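Local coordinates for protein glutamate receptor 1 (Adineta vaga, PDB 4IO2) that probably works as a glutamate-gated ion channel, of which this chain is the ligand-binding domain that holds glutamate in its cleft, at residues 101-112 / 196-207. Residues are numbered along the deposited sequence; the frame is centred on the assembly and turned at random.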
loop_
_atom_site.group_PDB
_atom_site.type_symbol
_atom_site.label_atom_id
_atom_site.label_comp_id
_atom_site.label_asym_id
_atom_site.label_seq_id
_atom_site.Cartn_x
_atom_site.Cartn_y
_atom_site.Cartn_z
ATOM N N SER A 101 1.729 4.875 3.331
ATOM C CA SER A 101 2.117 3.600 3.907
ATOM C C SER A 101 3.628 3.435 4.023
ATOM O O SER A 101 4.376 3.809 3.087
ATOM C CB SER A 101 1.568 2.482 3.015
ATOM O OG SER A 101 2.214 1.219 3.221
ATOM N N ILE A 102 4.065 2.865 5.152
ATOM C CA ILE A 102 5.446 2.438 5.341
ATOM C C ILE A 102 5.692 0.981 4.941
ATOM O O ILE A 102 6.850 0.594 4.743
ATOM C CB ILE A 102 5.952 2.703 6.782
ATOM C CG1 ILE A 102 5.153 1.918 7.826
ATOM C CG2 ILE A 102 5.903 4.246 7.071
ATOM C CD1 ILE A 102 5.807 2.064 9.239
ATOM N N SER A 103 4.621 0.193 4.818
ATOM C CA SER A 103 4.733 -1.222 4.478
ATOM C C SER A 103 3.387 -1.756 4.054
ATOM O O SER A 103 2.367 -1.317 4.597
ATOM C CB SER A 103 5.218 -2.027 5.704
ATOM O OG SER A 103 5.389 -3.424 5.403
ATOM N N ASP A 104 3.376 -2.689 3.120
ATOM C CA ASP A 104 2.213 -3.511 2.920
ATOM C C ASP A 104 2.082 -4.494 4.082
ATOM O O ASP A 104 2.971 -4.658 4.916
ATOM C CB ASP A 104 2.290 -4.240 1.566
ATOM C CG ASP A 104 3.486 -5.190 1.437
ATOM O OD1 ASP A 104 4.053 -5.624 2.457
ATOM O OD2 ASP A 104 3.869 -5.510 0.278
ATOM N N ASN A 105 0.915 -5.086 4.188
ATOM C CA ASN A 105 0.611 -6.023 5.258
ATOM C C ASN A 105 -0.492 -6.931 4.819
ATOM O O ASN A 105 -1.256 -6.627 3.891
ATOM C CB ASN A 105 0.185 -5.270 6.547
ATOM C CG ASN A 105 -0.019 -6.203 7.728
ATOM O OD1 ASN A 105 0.873 -6.953 8.095
ATOM N ND2 ASN A 105 -1.208 -6.157 8.329
ATOM N N SER A 106 -0.575 -8.046 5.527
ATOM C CA SER A 106 -1.692 -8.982 5.426
ATOM C C SER A 106 -1.572 -9.865 6.676
ATOM O O SER A 106 -0.597 -9.760 7.444
ATOM C CB SER A 106 -1.623 -9.812 4.159
ATOM O OG SER A 106 -0.395 -10.519 4.141
ATOM N N MET A 107 -2.587 -10.673 6.922
ATOM C CA MET A 107 -2.587 -11.563 8.087
ATOM C C MET A 107 -2.488 -13.001 7.665
ATOM O O MET A 107 -2.828 -13.354 6.531
ATOM C CB MET A 107 -3.824 -11.373 8.993
ATOM C CG MET A 107 -3.923 -9.986 9.571
ATOM S SD MET A 107 -5.223 -9.860 10.823
ATOM C CE MET A 107 -6.672 -9.717 9.816
ATOM N N ARG A 108 -1.963 -13.810 8.586
ATOM C CA ARG A 108 -1.926 -15.250 8.449
ATOM C C ARG A 108 -2.518 -15.923 9.645
ATOM O O ARG A 108 -2.651 -15.339 10.697
ATOM C CB ARG A 108 -0.513 -15.758 8.178
ATOM C CG ARG A 108 -0.034 -15.249 6.783
ATOM C CD ARG A 108 0.868 -16.113 6.030
ATOM N NE ARG A 108 0.321 -17.433 5.801
ATOM C CZ ARG A 108 1.103 -18.443 5.496
ATOM N NH1 ARG A 108 2.430 -18.229 5.438
ATOM N NH2 ARG A 108 0.579 -19.644 5.313
ATOM N N ILE A 109 -2.947 -17.166 9.440
ATOM C CA ILE A 109 -3.372 -18.006 10.523
ATOM C C ILE A 109 -2.153 -18.651 11.221
ATOM O O ILE A 109 -1.327 -19.276 10.563
ATOM C CB ILE A 109 -4.312 -19.087 10.007
ATOM C CG1 ILE A 109 -5.562 -18.461 9.358
ATOM C CG2 ILE A 109 -4.688 -20.032 11.167
ATOM C CD1 ILE A 109 -6.406 -19.408 8.512
ATOM N N LEU A 110 -2.076 -18.470 12.546
ATOM C CA LEU A 110 -1.008 -18.999 13.441
ATOM C C LEU A 110 -1.573 -20.201 14.188
ATOM O O LEU A 110 -2.663 -20.135 14.723
ATOM C CB LEU A 110 -0.596 -17.908 14.449
ATOM C CG LEU A 110 0.509 -18.271 15.455
ATOM C CD1 LEU A 110 1.817 -18.457 14.777
ATOM C CD2 LEU A 110 0.648 -17.172 16.555
ATOM N N MET A 111 -0.758 -21.250 14.315
ATOM C CA MET A 111 -1.218 -22.486 14.959
ATOM C C MET A 111 -0.022 -23.313 15.405
ATOM O O MET A 111 1.110 -23.024 15.018
ATOM C CB MET A 111 -2.033 -23.305 13.959
ATOM C CG MET A 111 -1.242 -23.874 12.761
ATOM S SD MET A 111 -2.313 -24.861 11.667
ATOM C CE MET A 111 -1.131 -25.803 10.705
ATOM N N ARG A 112 -0.262 -24.348 16.208
ATOM C CA ARG A 112 0.775 -25.329 16.514
ATOM C C ARG A 112 1.145 -26.117 15.282
ATOM O O ARG A 112 0.266 -26.488 14.470
ATOM C CB ARG A 112 0.266 -26.335 17.537
ATOM C CG ARG A 112 0.010 -25.763 18.913
ATOM C CD ARG A 112 -0.558 -26.892 19.841
ATOM N NE ARG A 112 -1.798 -27.497 19.310
ATOM C CZ ARG A 112 -3.026 -26.980 19.431
ATOM N NH1 ARG A 112 -3.205 -25.820 20.070
ATOM N NH2 ARG A 112 -4.081 -27.598 18.882
ATOM N N THR A 196 3.552 -22.365 13.728
ATOM C CA THR A 196 3.657 -22.226 12.275
ATOM C C THR A 196 2.464 -21.445 11.696
ATOM O O THR A 196 1.508 -21.131 12.415
ATOM C CB THR A 196 3.797 -23.609 11.589
ATOM O OG1 THR A 196 4.291 -23.434 10.246
ATOM C CG2 THR A 196 2.473 -24.384 11.594
ATOM N N LEU A 197 2.538 -21.141 10.399
ATOM C CA LEU A 197 1.502 -20.408 9.691
ATOM C C LEU A 197 0.861 -21.320 8.680
ATOM O O LEU A 197 1.516 -22.242 8.180
ATOM C CB LEU A 197 2.125 -19.198 8.972
ATOM C CG LEU A 197 3.059 -18.342 9.857
ATOM C CD1 LEU A 197 3.645 -17.198 9.079
ATOM C CD2 LEU A 197 2.299 -17.819 11.054
ATOM N N VAL A 198 -0.402 -21.075 8.358
ATOM C CA VAL A 198 -1.133 -21.885 7.381
ATOM C C VAL A 198 -2.130 -21.041 6.593
ATOM O O VAL A 198 -2.643 -20.039 7.092
ATOM C CB VAL A 198 -1.869 -23.093 8.072
ATOM C CG1 VAL A 198 -3.081 -22.621 8.902
ATOM C CG2 VAL A 198 -2.273 -24.198 7.048
ATOM N N GLY A 199 -2.413 -21.466 5.364
ATOM C CA GLY A 199 -3.457 -20.846 4.577
ATOM C C GLY A 199 -2.958 -19.678 3.746
ATOM O O GLY A 199 -1.823 -19.221 3.863
ATOM N N GLU A 200 -3.843 -19.160 2.902
ATOM C CA GLU A 200 -3.525 -17.965 2.142
ATOM C C GLU A 200 -3.519 -16.757 3.049
ATOM O O GLU A 200 -4.177 -16.707 4.083
ATOM C CB GLU A 200 -4.556 -17.759 1.042
ATOM C CG GLU A 200 -4.640 -18.901 0.038
ATOM C CD GLU A 200 -5.792 -18.718 -0.915
ATOM O OE1 GLU A 200 -6.265 -17.562 -1.043
ATOM O OE2 GLU A 200 -6.229 -19.727 -1.524
ATOM N N ASP A 201 -2.777 -15.754 2.618
ATOM C CA ASP A 201 -2.795 -14.451 3.260
ATOM C C ASP A 201 -4.230 -13.907 3.188
ATOM O O ASP A 201 -4.999 -14.273 2.274
ATOM C CB ASP A 201 -1.801 -13.494 2.571
ATOM C CG ASP A 201 -0.396 -14.123 2.332
ATOM O OD1 ASP A 201 -0.002 -15.069 3.042
ATOM O OD2 ASP A 201 0.340 -13.644 1.439
ATOM N N PHE A 202 -4.603 -13.061 4.149
ATOM C CA PHE A 202 -5.885 -12.395 4.073
ATOM C C PHE A 202 -5.813 -10.983 4.661
ATOM O O PHE A 202 -4.849 -10.618 5.332
ATOM C CB PHE A 202 -6.962 -13.256 4.743
ATOM C CG PHE A 202 -6.732 -13.531 6.208
ATOM C CD1 PHE A 202 -5.879 -14.538 6.617
ATOM C CD2 PHE A 202 -7.375 -12.788 7.193
ATOM C CE1 PHE A 202 -5.654 -14.793 7.972
ATOM C CE2 PHE A 202 -7.151 -13.044 8.551
ATOM C CZ PHE A 202 -6.279 -14.040 8.934
ATOM N N ASP A 203 -6.854 -10.200 4.429
ATOM C CA ASP A 203 -6.935 -8.818 4.905
ATOM C C ASP A 203 -5.745 -7.970 4.476
ATOM O O ASP A 203 -5.070 -7.351 5.303
ATOM C CB ASP A 203 -7.120 -8.750 6.428
ATOM C CG ASP A 203 -7.729 -7.446 6.891
ATOM O OD1 ASP A 203 -8.641 -6.937 6.217
ATOM O OD2 ASP A 203 -7.251 -6.868 7.892
ATOM N N LYS A 204 -5.496 -7.969 3.181
ATOM C CA LYS A 204 -4.472 -7.123 2.579
ATOM C C LYS A 204 -4.693 -5.701 3.042
ATOM O O LYS A 204 -5.820 -5.154 2.971
ATOM C CB LYS A 204 -4.534 -7.182 1.056
ATOM C CG LYS A 204 -4.401 -8.587 0.480
ATOM C CD LYS A 204 -3.435 -9.453 1.249
ATOM C CE LYS A 204 -3.388 -10.881 0.697
ATOM N NZ LYS A 204 -4.559 -11.243 -0.142
ATOM N N SER A 205 -3.627 -5.105 3.553
ATOM C CA SER A 205 -3.726 -3.841 4.227
ATOM C C SER A 205 -2.369 -3.127 4.196
ATOM O O SER A 205 -1.455 -3.542 3.507
ATOM C CB SER A 205 -4.228 -4.131 5.663
ATOM O OG SER A 205 -3.400 -5.110 6.310
ATOM N N THR A 206 -2.255 -2.058 4.965
ATOM C CA THR A 206 -1.029 -1.284 5.049
ATOM C C THR A 206 -0.749 -0.870 6.475
ATOM O O THR A 206 -1.682 -0.802 7.280
ATOM C CB THR A 206 -1.129 -0.001 4.186
ATOM O OG1 THR A 206 -2.279 0.767 4.602
ATOM C CG2 THR A 206 -1.270 -0.312 2.679
ATOM N N PHE A 207 0.489 -0.553 6.767
ATOM C CA PHE A 207 0.889 0.102 7.999
ATOM C C PHE A 207 1.153 1.564 7.663
ATOM O O PHE A 207 1.762 1.873 6.626
ATOM C CB PHE A 207 2.169 -0.458 8.571
ATOM C CG PHE A 207 2.088 -1.901 9.045
ATOM C CD1 PHE A 207 0.923 -2.466 9.524
ATOM C CD2 PHE A 207 3.231 -2.684 9.059
ATOM C CE1 PHE A 207 0.896 -3.783 9.968
ATOM C CE2 PHE A 207 3.213 -4.001 9.519
ATOM C CZ PHE A 207 2.051 -4.548 9.976
HETATM O O HOH W 1 -2.859 -17.536 6.344
#
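With CG of N105 trans to the backbone N (chi1 -175°) and CG of F207 trans to its own carbonyl carbon (chi1 -66°), amide and ring meet on one face of the sheet. CB of N105 sits over the F207 ring face, 4.1 Å from the centroid, a CH-pi contact, while OD1 of N105 comes within 3.3 Å of F207 CZ; the amide is turned 30° from the ring. Its ND2 gives one hydrogen bond to S205 OG (3.2 Å) and another to OD1 of D180, a glutamate-binding residue, and F207 touches the bound glutamate. Strand 103-112 runs antiparallel to three short strands, 204-207, 200-202 and 196-198, in the clamshell-like ligand-binding domain of the periplasmic-binding-protein fold. Beta bulges between N105 and M107 and between M107 and I109 shift the register. M107 N hydrogen-bonds to F202 O (2.8 Å, nearly straight), and M107 CB sits over one face of the F202 ring, toward its rim, 3.9 Å from the centroid, a CH-pi contact, with SD oblique in a Met-aromatic contact. R108, bent at chi2 and chi3, folds back across the partner strand: L197 CB lies over its guanidinium face, NH2 reaches G199 O in a weak bond, and D201 OD1 lies 3.6 Å from R108 NE, well out of the guanidinium plane, a long salt bridge of charges alone. A water accepts from R108 NE and I109 N and donates to V198 O and E200 O.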